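Local atomic coordinates of glutathione S-transferase (Cupriavidus metallidurans, PDB entry 4MK3), a protein that probably catalyses the conjugation of glutathione to electrophilic compounds, and forms a dimer that binds the sulfinic acid of glutathione. Residues 25-28 with 33-36; 53-56 with 61-64; 66-71 with 81-86. One frame throughout, in Å; residues are numbered along the deposited sequence.

Contact 1. Residues 25-28 with 33-36; sequences LYAS and YARK. With GSF (L-gamma-glutamyl-3-sulfino-L-alanylglycine), chain E.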
loop_
_atom_site.group_PDB
_atom_site.type_symbol
_atom_site.label_atom_id
_atom_site.label_comp_id
_atom_site.label_asym_id
_atom_site.label_seq_id
_atom_site.Cartn_x
_atom_site.Cartn_y
_atom_site.Cartn_z
ATOM N N LEU A 25 0.032 14.452 13.472
ATOM C CA LEU A 25 0.675 13.450 12.644
ATOM C C LEU A 25 1.717 12.706 13.451
ATOM O O LEU A 25 2.708 13.291 13.908
ATOM C CB LEU A 25 1.348 14.061 11.412
ATOM C CG LEU A 25 1.929 13.042 10.436
ATOM C CD1 LEU A 25 0.856 12.346 9.652
ATOM C CD2 LEU A 25 2.948 13.720 9.488
ATOM N N TYR A 26 1.464 11.417 13.633
ATOM C CA TYR A 26 2.403 10.509 14.237
ATOM C C TYR A 26 3.329 10.026 13.143
ATOM O O TYR A 26 2.902 9.471 12.135
ATOM C CB TYR A 26 1.677 9.336 14.933
ATOM C CG TYR A 26 1.023 9.739 16.206
ATOM C CD1 TYR A 26 -0.234 10.324 16.199
ATOM C CD2 TYR A 26 1.681 9.593 17.422
ATOM C CE1 TYR A 26 -0.835 10.716 17.368
ATOM C CE2 TYR A 26 1.094 9.986 18.594
ATOM C CZ TYR A 26 -0.154 10.554 18.568
ATOM O OH TYR A 26 -0.694 10.913 19.792
ATOM N N ALA A 27 4.612 10.269 13.347
ATOM C CA ALA A 27 5.572 10.110 12.274
ATOM C C ALA A 27 6.958 10.054 12.849
ATOM O O ALA A 27 7.131 10.078 14.038
ATOM C CB ALA A 27 5.448 11.271 11.316
ATOM N N SER A 28 7.957 9.967 11.984
ATOM C CA SER A 28 9.331 10.136 12.413
ATOM C C SER A 28 9.982 11.011 11.355
ATOM O O SER A 28 9.439 11.178 10.254
ATOM C CB SER A 28 10.043 8.800 12.535
ATOM O OG SER A 28 10.285 8.275 11.242
ATOM N N TYR A 33 7.770 7.333 4.065
ATOM C CA TYR A 33 6.327 7.395 3.886
ATOM C C TYR A 33 5.765 8.598 4.622
ATOM O O TYR A 33 4.860 9.270 4.125
ATOM C CB TYR A 33 5.655 6.114 4.406
ATOM C CG TYR A 33 6.203 4.795 3.878
ATOM C CD1 TYR A 33 5.741 4.231 2.710
ATOM C CD2 TYR A 33 7.122 4.094 4.623
ATOM C CE1 TYR A 33 6.241 2.996 2.282
ATOM C CE2 TYR A 33 7.619 2.900 4.223
ATOM C CZ TYR A 33 7.182 2.347 3.062
ATOM O OH TYR A 33 7.678 1.122 2.685
ATOM N N ALA A 34 6.266 8.846 5.822
ATOM C CA ALA A 34 5.835 10.018 6.553
ATOM C C ALA A 34 6.336 11.287 5.869
ATOM O O ALA A 34 5.642 12.307 5.866
ATOM C CB ALA A 34 6.321 9.972 7.989
ATOM N N ARG A 35 7.510 11.223 5.234
ATOM C CA ARG A 35 8.016 12.412 4.548
ATOM C C ARG A 35 7.102 12.788 3.392
ATOM O O ARG A 35 6.837 13.957 3.163
ATOM C CB ARG A 35 9.441 12.243 4.038
ATOM C CG ARG A 35 10.001 13.562 3.506
ATOM C CD ARG A 35 11.308 13.404 2.804
ATOM N NE ARG A 35 11.929 14.698 2.547
ATOM C CZ ARG A 35 13.136 14.846 2.046
ATOM N NH1 ARG A 35 13.836 13.771 1.681
ATOM N NH2 ARG A 35 13.660 16.048 1.906
ATOM N N LYS A 36 6.610 11.785 2.675
ATOM C CA LYS A 36 5.643 12.039 1.616
ATOM C C LYS A 36 4.441 12.828 2.121
ATOM O O LYS A 36 4.012 13.818 1.517
ATOM C CB LYS A 36 5.207 10.715 0.969
ATOM C CG LYS A 36 4.130 10.859 -0.103
ATOM C CD LYS A 36 3.740 9.517 -0.739
ATOM C CE LYS A 36 3.156 8.590 0.302
ATOM N NZ LYS A 36 2.581 7.342 -0.278
HETATM C CB1 GSF E . 3.908 1.758 5.238
HETATM C CG1 GSF E . 4.438 2.567 6.415
HETATM C CD1 GSF E . 5.572 1.869 7.133
HETATM O OE1 GSF E . 5.903 0.720 6.916
HETATM C C1 GSF E . 2.420 3.552 4.383
HETATM O O11 GSF E . 2.342 4.502 5.202
HETATM O O12 GSF E . 2.462 3.805 3.150
HETATM N N1 GSF E . 1.954 1.219 3.873
HETATM C CA1 GSF E . 2.471 2.134 4.887
HETATM N N2 GSF E . 6.259 2.629 8.068
HETATM C CA2 GSF E . 7.309 2.054 8.841
HETATM C CB2 GSF E . 8.234 3.124 9.319
HETATM S SG2 GSF E . 9.334 3.726 8.088
HETATM O O1S GSF E . 10.482 4.302 8.809
HETATM O O2S GSF E . 8.616 4.733 7.252
HETATM C C2 GSF E . 6.766 1.489 10.136
HETATM O O2 GSF E . 6.000 2.149 10.833
HETATM N N3 GSF E . 7.180 0.215 10.505
HETATM C CA3 GSF E . 6.739 -0.338 11.753
HETATM C C3 GSF E . 6.319 -1.807 11.623
HETATM O O31 GSF E . 6.125 -2.468 12.688
HETATM O O32 GSF E . 6.171 -2.347 10.507
#

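Contact 2. Residues 53-56 with 61-64; sequences ENVW and TIGR. With GSF (L-gamma-glutamyl-3-sulfino-L-alanylglycine), chain E.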
loop_
_atom_site.group_PDB
_atom_site.type_symbol
_atom_site.label_atom_id
_atom_site.label_comp_id
_atom_site.label_asym_id
_atom_site.label_seq_id
_atom_site.Cartn_x
_atom_site.Cartn_y
_atom_site.Cartn_z
ATOM N N GLU A 53 7.324 9.499 16.830
ATOM C CA GLU A 53 6.979 8.247 17.485
ATOM C C GLU A 53 7.920 7.171 16.960
ATOM O O GLU A 53 8.002 6.984 15.741
ATOM C CB GLU A 53 5.524 7.907 17.130
ATOM C CG GLU A 53 4.986 6.636 17.753
ATOM C CD GLU A 53 4.944 6.680 19.271
ATOM O OE1 GLU A 53 4.891 7.785 19.875
ATOM O OE2 GLU A 53 5.011 5.593 19.877
ATOM N N ASN A 54 8.658 6.509 17.847
ATOM C CA ASN A 54 9.498 5.350 17.488
ATOM C C ASN A 54 8.729 4.041 17.534
ATOM O O ASN A 54 8.589 3.403 18.593
ATOM C CB ASN A 54 10.720 5.243 18.396
ATOM C CG ASN A 54 11.612 4.065 18.042
ATOM O OD1 ASN A 54 11.430 3.422 17.012
ATOM N ND2 ASN A 54 12.584 3.781 18.901
ATOM N N VAL A 55 8.253 3.640 16.360
ATOM C CA VAL A 55 7.397 2.469 16.238
ATOM C C VAL A 55 8.117 1.158 16.521
ATOM O O VAL A 55 7.475 0.131 16.688
ATOM C CB VAL A 55 6.730 2.394 14.858
ATOM C CG1 VAL A 55 5.817 3.587 14.665
ATOM C CG2 VAL A 55 7.767 2.315 13.773
ATOM N N TRP A 56 9.449 1.188 16.575
ATOM C CA TRP A 56 10.226 -0.022 16.861
ATOM C C TRP A 56 10.548 -0.188 18.335
ATOM O O TRP A 56 11.107 -1.205 18.735
ATOM C CB TRP A 56 11.516 -0.038 16.039
ATOM C CG TRP A 56 11.212 -0.053 14.585
ATOM C CD1 TRP A 56 11.303 0.991 13.728
ATOM C CD2 TRP A 56 10.730 -1.163 13.825
ATOM N NE1 TRP A 56 10.911 0.607 12.469
ATOM C CE2 TRP A 56 10.554 -0.714 12.505
ATOM C CE3 TRP A 56 10.436 -2.493 14.131
ATOM C CZ2 TRP A 56 10.094 -1.551 11.482
ATOM C CZ3 TRP A 56 9.977 -3.323 13.109
ATOM C CH2 TRP A 56 9.811 -2.846 11.813
ATOM N N THR A 61 3.279 3.730 21.482
ATOM C CA THR A 61 1.841 3.800 21.702
ATOM C C THR A 61 1.103 3.968 20.392
ATOM O O THR A 61 -0.066 4.321 20.381
ATOM C CB THR A 61 1.472 4.965 22.639
ATOM O OG1 THR A 61 1.931 6.187 22.060
ATOM C CG2 THR A 61 2.085 4.772 24.011
ATOM N N ILE A 62 1.779 3.708 19.284
ATOM C CA ILE A 62 1.170 3.924 17.973
ATOM C C ILE A 62 -0.105 3.074 17.788
ATOM O O ILE A 62 -1.032 3.490 17.092
ATOM C CB ILE A 62 2.189 3.645 16.834
ATOM C CG1 ILE A 62 1.629 4.007 15.437
ATOM C CG2 ILE A 62 2.608 2.189 16.835
ATOM C CD1 ILE A 62 1.292 5.468 15.241
ATOM N N GLY A 63 -0.157 1.919 18.440
ATOM C CA GLY A 63 -1.290 1.010 18.335
ATOM C C GLY A 63 -2.622 1.550 18.845
ATOM O O GLY A 63 -3.676 0.996 18.522
ATOM N N ARG A 64 -2.580 2.639 19.604
ATOM C CA ARG A 64 -3.795 3.353 20.011
ATOM C C ARG A 64 -4.543 3.879 18.801
ATOM O O ARG A 64 -5.766 4.099 18.852
ATOM C CB ARG A 64 -3.460 4.578 20.877
ATOM C CG ARG A 64 -2.746 4.323 22.173
ATOM C CD ARG A 64 -2.518 5.659 22.886
ATOM N NE ARG A 64 -3.782 6.396 23.019
ATOM C CZ ARG A 64 -3.888 7.712 23.176
ATOM N NH1 ARG A 64 -2.808 8.478 23.244
ATOM N NH2 ARG A 64 -5.087 8.267 23.265
HETATM C CB1 GSF E . 3.908 1.758 5.238
HETATM C CG1 GSF E . 4.438 2.567 6.415
HETATM C CD1 GSF E . 5.572 1.869 7.133
HETATM O OE1 GSF E . 5.903 0.720 6.916
HETATM C C1 GSF E . 2.420 3.552 4.383
HETATM O O11 GSF E . 2.342 4.502 5.202
HETATM O O12 GSF E . 2.462 3.805 3.150
HETATM N N1 GSF E . 1.954 1.219 3.873
HETATM C CA1 GSF E . 2.471 2.134 4.887
HETATM N N2 GSF E . 6.259 2.629 8.068
HETATM C CA2 GSF E . 7.309 2.054 8.841
HETATM C CB2 GSF E . 8.234 3.124 9.319
HETATM S SG2 GSF E . 9.334 3.726 8.088
HETATM O O1S GSF E . 10.482 4.302 8.809
HETATM O O2S GSF E . 8.616 4.733 7.252
HETATM C C2 GSF E . 6.766 1.489 10.136
HETATM O O2 GSF E . 6.000 2.149 10.833
HETATM N N3 GSF E . 7.180 0.215 10.505
HETATM C CA3 GSF E . 6.739 -0.338 11.753
HETATM C C3 GSF E . 6.319 -1.807 11.623
HETATM O O31 GSF E . 6.125 -2.468 12.688
HETATM O O32 GSF E . 6.171 -2.347 10.507
#

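Contact 3. Residues 66-71 with 81-86; sequences NPLGKV and AVFDSR. With GSF (L-gamma-glutamyl-3-sulfino-L-alanylglycine), chain E.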
loop_
_atom_site.group_PDB
_atom_site.type_symbol
_atom_site.label_atom_id
_atom_site.label_comp_id
_atom_site.label_asym_id
_atom_site.label_seq_id
_atom_site.Cartn_x
_atom_site.Cartn_y
_atom_site.Cartn_z
ATOM N N ASN A 66 -3.151 3.350 15.109
ATOM C CA ASN A 66 -3.002 2.512 13.918
ATOM C C ASN A 66 -2.752 1.090 14.384
ATOM O O ASN A 66 -1.649 0.776 14.868
ATOM C CB ASN A 66 -1.846 2.982 13.035
ATOM C CG ASN A 66 -1.719 2.152 11.776
ATOM O OD1 ASN A 66 -2.481 1.212 11.582
ATOM N ND2 ASN A 66 -0.759 2.488 10.930
ATOM N N PRO A 67 -3.754 0.202 14.253
ATOM C CA PRO A 67 -3.545 -1.181 14.688
ATOM C C PRO A 67 -2.431 -1.907 13.946
ATOM O O PRO A 67 -1.928 -2.924 14.438
ATOM C CB PRO A 67 -4.885 -1.858 14.411
ATOM C CG PRO A 67 -5.541 -1.022 13.420
ATOM C CD PRO A 67 -5.071 0.398 13.636
ATOM N N LEU A 68 -2.048 -1.394 12.788
ATOM C CA LEU A 68 -0.954 -1.989 12.025
ATOM C C LEU A 68 0.397 -1.621 12.613
ATOM O O LEU A 68 1.424 -2.147 12.182
ATOM C CB LEU A 68 -0.988 -1.546 10.566
ATOM C CG LEU A 68 -2.299 -1.796 9.809
ATOM C CD1 LEU A 68 -2.212 -1.165 8.429
ATOM C CD2 LEU A 68 -2.622 -3.291 9.743
ATOM N N GLY A 69 0.411 -0.683 13.554
ATOM C CA GLY A 69 1.638 -0.364 14.257
ATOM C C GLY A 69 2.630 0.428 13.451
ATOM O O GLY A 69 3.832 0.345 13.712
ATOM N N LYS A 70 2.137 1.199 12.486
ATOM C CA LYS A 70 3.002 1.918 11.556
ATOM C C LYS A 70 2.752 3.416 11.549
ATOM O O LYS A 70 1.651 3.887 11.858
ATOM C CB LYS A 70 2.843 1.368 10.127
ATOM C CG LYS A 70 3.339 -0.050 9.968
ATOM C CD LYS A 70 2.999 -0.600 8.599
ATOM C CE LYS A 70 3.566 -1.948 8.415
ATOM N NZ LYS A 70 5.020 -1.829 8.117
ATOM N N VAL A 71 3.802 4.163 11.223
ATOM C CA VAL A 71 3.675 5.569 10.880
ATOM C C VAL A 71 3.893 5.725 9.381
ATOM O O VAL A 71 4.612 4.921 8.770
ATOM C CB VAL A 71 4.674 6.462 11.647
ATOM C CG1 VAL A 71 4.298 6.509 13.111
ATOM C CG2 VAL A 71 6.110 5.991 11.469
ATOM N N ALA A 81 -8.628 8.220 13.427
ATOM C CA ALA A 81 -7.273 7.925 12.968
ATOM C C ALA A 81 -7.263 7.538 11.498
ATOM O O ALA A 81 -8.110 6.748 11.080
ATOM C CB ALA A 81 -6.660 6.807 13.818
ATOM N N VAL A 82 -6.312 8.090 10.754
ATOM C CA VAL A 82 -6.200 7.884 9.304
ATOM C C VAL A 82 -4.831 7.272 8.989
ATOM O O VAL A 82 -3.786 7.769 9.421
ATOM C CB VAL A 82 -6.302 9.240 8.526
ATOM C CG1 VAL A 82 -6.135 9.027 7.013
ATOM C CG2 VAL A 82 -7.587 9.971 8.832
ATOM N N PHE A 83 -4.840 6.221 8.168
ATOM C CA PHE A 83 -3.631 5.569 7.682
ATOM C C PHE A 83 -4.047 4.822 6.412
ATOM O O PHE A 83 -5.246 4.647 6.197
ATOM C CB PHE A 83 -3.081 4.610 8.773
ATOM C CG PHE A 83 -4.095 3.629 9.272
ATOM C CD1 PHE A 83 -4.300 2.416 8.658
ATOM C CD2 PHE A 83 -4.881 3.927 10.384
ATOM C CE1 PHE A 83 -5.266 1.524 9.092
ATOM C CE2 PHE A 83 -5.823 3.040 10.840
ATOM C CZ PHE A 83 -6.041 1.832 10.192
ATOM N N ASP A 84 -3.123 4.401 5.540
ATOM C CA ASP A 84 -1.677 4.640 5.601
ATOM C C ASP A 84 -1.292 5.929 4.863
ATOM O O ASP A 84 -2.132 6.805 4.663
ATOM C CB ASP A 84 -0.966 3.398 5.028
ATOM C CG ASP A 84 -1.207 3.199 3.539
ATOM O OD1 ASP A 84 -2.024 3.910 2.945
ATOM O OD2 ASP A 84 -0.556 2.304 2.974
ATOM N N SER A 85 -0.024 6.053 4.452
ATOM C CA SER A 85 0.439 7.293 3.826
ATOM C C SER A 85 -0.347 7.674 2.593
ATOM O O SER A 85 -0.542 8.845 2.337
ATOM C CB SER A 85 1.933 7.228 3.500
ATOM O OG SER A 85 2.213 6.337 2.402
ATOM N N ARG A 86 -0.785 6.701 1.814
ATOM C CA ARG A 86 -1.544 7.020 0.602
ATOM C C ARG A 86 -2.904 7.592 0.924
ATOM O O ARG A 86 -3.382 8.522 0.257
ATOM C CB ARG A 86 -1.760 5.783 -0.242
ATOM C CG ARG A 86 -0.533 5.133 -0.665
ATOM C CD ARG A 86 -0.904 4.196 -1.807
ATOM N NE ARG A 86 0.110 3.224 -2.006
ATOM C CZ ARG A 86 -0.040 2.170 -2.792
ATOM N NH1 ARG A 86 -1.186 1.988 -3.444
ATOM N NH2 ARG A 86 0.976 1.323 -2.939
HETATM C CB1 GSF E . 3.908 1.758 5.238
HETATM C CG1 GSF E . 4.438 2.567 6.415
HETATM C CD1 GSF E . 5.572 1.869 7.133
HETATM O OE1 GSF E . 5.903 0.720 6.916
HETATM C C1 GSF E . 2.420 3.552 4.383
HETATM O O11 GSF E . 2.342 4.502 5.202
HETATM O O12 GSF E . 2.462 3.805 3.150
HETATM N N1 GSF E . 1.954 1.219 3.873
HETATM C CA1 GSF E . 2.471 2.134 4.887
HETATM N N2 GSF E . 6.259 2.629 8.068
HETATM C CA2 GSF E . 7.309 2.054 8.841
HETATM C CB2 GSF E . 8.234 3.124 9.319
HETATM S SG2 GSF E . 9.334 3.726 8.088
HETATM O O1S GSF E . 10.482 4.302 8.809
HETATM O O2S GSF E . 8.616 4.733 7.252
HETATM C C2 GSF E . 6.766 1.489 10.136
HETATM O O2 GSF E . 6.000 2.149 10.833
HETATM N N3 GSF E . 7.180 0.215 10.505
HETATM C CA3 GSF E . 6.739 -0.338 11.753
HETATM C C3 GSF E . 6.319 -1.807 11.623
HETATM O O31 GSF E . 6.125 -2.468 12.688
HETATM O O32 GSF E . 6.171 -2.347 10.507
#

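Contact 1. Residues 25-28 with 33-36
Ser28, whose backbone O lies 4.0 Å from Ala34 CB, has its hydroxyl OG held by two groups of the turn that follows it: the backbone N of Ser31 makes a hydrogen bond to it and Thr30 OG1 a weak one. A serine fits this place because its short polar arm can reach forward to the turn that follows, just where the strand ends. The contact itself is made by methyl groups. Ala34 CB meets Ala27 CB at 3.7 Å, methyl against methyl, each directed at the facing segment. The CA atoms of Ala27 and Ala34 are only 5.7 Å apart, so alanine suits both places, filling the gap between strand and helix with a single carbon from each.

Tyr33, one residue earlier on the helix, is turned to the bound ligand. Its CG stands anti to the carbonyl carbon (chi1 -52°), which sets the ring beside the ligand, one face against the gamma-glutamyl part of GSF. GSF CB1 sits 3.8 Å above the ring plane, over its centre, in the manner of a CH-pi contact. In the plane of the ring, at its edge, the sulfinate oxygen GSF O2S comes to 3.1 Å from Tyr33 CD2. The far end of the ring is tied down by a hydrogen bond between Tyr33 OH and Asp124 OD1, which helps fix the face offered to the ligand.

Strand 24-27 and helix 32-44 form the first half of a beta-alpha-beta unit that strand 49-52 completes, as in the thioredoxin-like domain of glutathione transferases. Side chains of the helix also pack on helices 106-134 and 177-192, with Lys36 NZ in salt bridges to Glu116 and Asp120.

Contact 2. Residues 53-56 with 61-64
Thr61 meets Glu53 through its backbone: Thr61 N donates to Glu53 OE2 at 3.0 Å with an N-H...O angle of 154°, approaching from above the carboxylate plane. Glutamate has the length to reach the turn: CG runs anti to the backbone N (chi1 -179°), and the bend at chi2, 63°, turns the carboxylate to Thr61 N. The same OE2 also has a hydrogen bond with Thr60 OG1, so one oxygen grips two groups at the start of the 3-10 turn. With Glu53 cut back to an alanine, Thr61 N and Thr60 OG1 are likely to lose the acceptor they share, and the turn its polar tie to the loop.

Ile62 follows and supplies the apolar half. Its CG2 touches Val55 CG1 at 4.1 Å, while its CB meets Glu53 CG at 4.2 Å, the two side chains crossing at a slant. Two beta-branched residues suit this place, since their branches fill space close to the backbone; the second methyl of Val55, CG2, is spent on the ligand, 3.4 Å from GSF O2.

At Arg64 the turn closes, its N bonding back to Thr61 O at 3.1 Å.

Asn54 OD1 takes the backbone N of Trp56 in an Asx turn that shapes the chain here, and the Trp56 ring lays one face over GSF CA3. A carboxylate gripping the turn beside an aliphatic patch thus implies a loop held in shape while Val55 and Trp56 face the glycyl end of the ligand.

Contact 3. Residues 66-71 with 81-86
An amide-on-ring stack joins the loop that leads to strand 73-75 with the turn between strand 81-82 and helix 85-94: Asn66 lies flat on Phe83. The amide and ring planes are 13° apart, and Asn66 OD1 hangs 3.5 Å above the plane, over the ring centre. Phe83 CG sits between its backbone N and carbonyl carbon (chi1 53°), presenting that face to the loop. Pro67 CD and Leu68 CD1 meet the ring farther out, at 3.9 Å from Phe83 CZ and 4.1 Å from Phe83 CE1. Asparagine suits its place because it is flat yet bonds at both ends. Asn66 OD1 takes Leu68 N at 2.9 Å, from well above the carbonyl plane, and Asn66 ND2 gives to Lys70 O at 2.9 Å.

The first of these bonds makes an Asx turn over a type I turn that ends at Gly69, whose positive phi favours glycine. Beyond it comes the glutathione site of the family's thioredoxin-like domain, where the backbone N and O of Val71 pair with GSF O2 and GSF N2. Lys70 NZ reaches GSF O32 at 2.7 Å and also bonds GSF OE1. From the other segment, after a cis peptide, Asp84 OD2 receives GSF N1, and Ser85 at the helix start offers N to GSF O11 and OG to GSF O12, the latter at 2.7 Å. Asp84 OD1 forms a salt bridge with Arg86 of the second subunit.

All three contacts touch the same GSF molecule. Contact 1 faces its gamma-glutamyl part and sulfinate, contact 2 its glycyl end, and contact 3 spans the ligand from end to end. The centre of contact 3 is about 10 Å from each of the other two centres, which stand about 12 Å apart. Contacts 1 and 2 are joined by a probable backbone hydrogen bond, Glu53 N to Ala27 O at 2.9 Å. Contacts 2 and 3 share a hydrophobic seam where Val55 CG1 meets Val71 CG1 at 3.6 Å. Between contacts 1 and 3, Lys36 NZ lies 2.9 Å from Ser85 OG. Arg148 and Lys152 of the second subunit add further hydrogen bonds to the ligand.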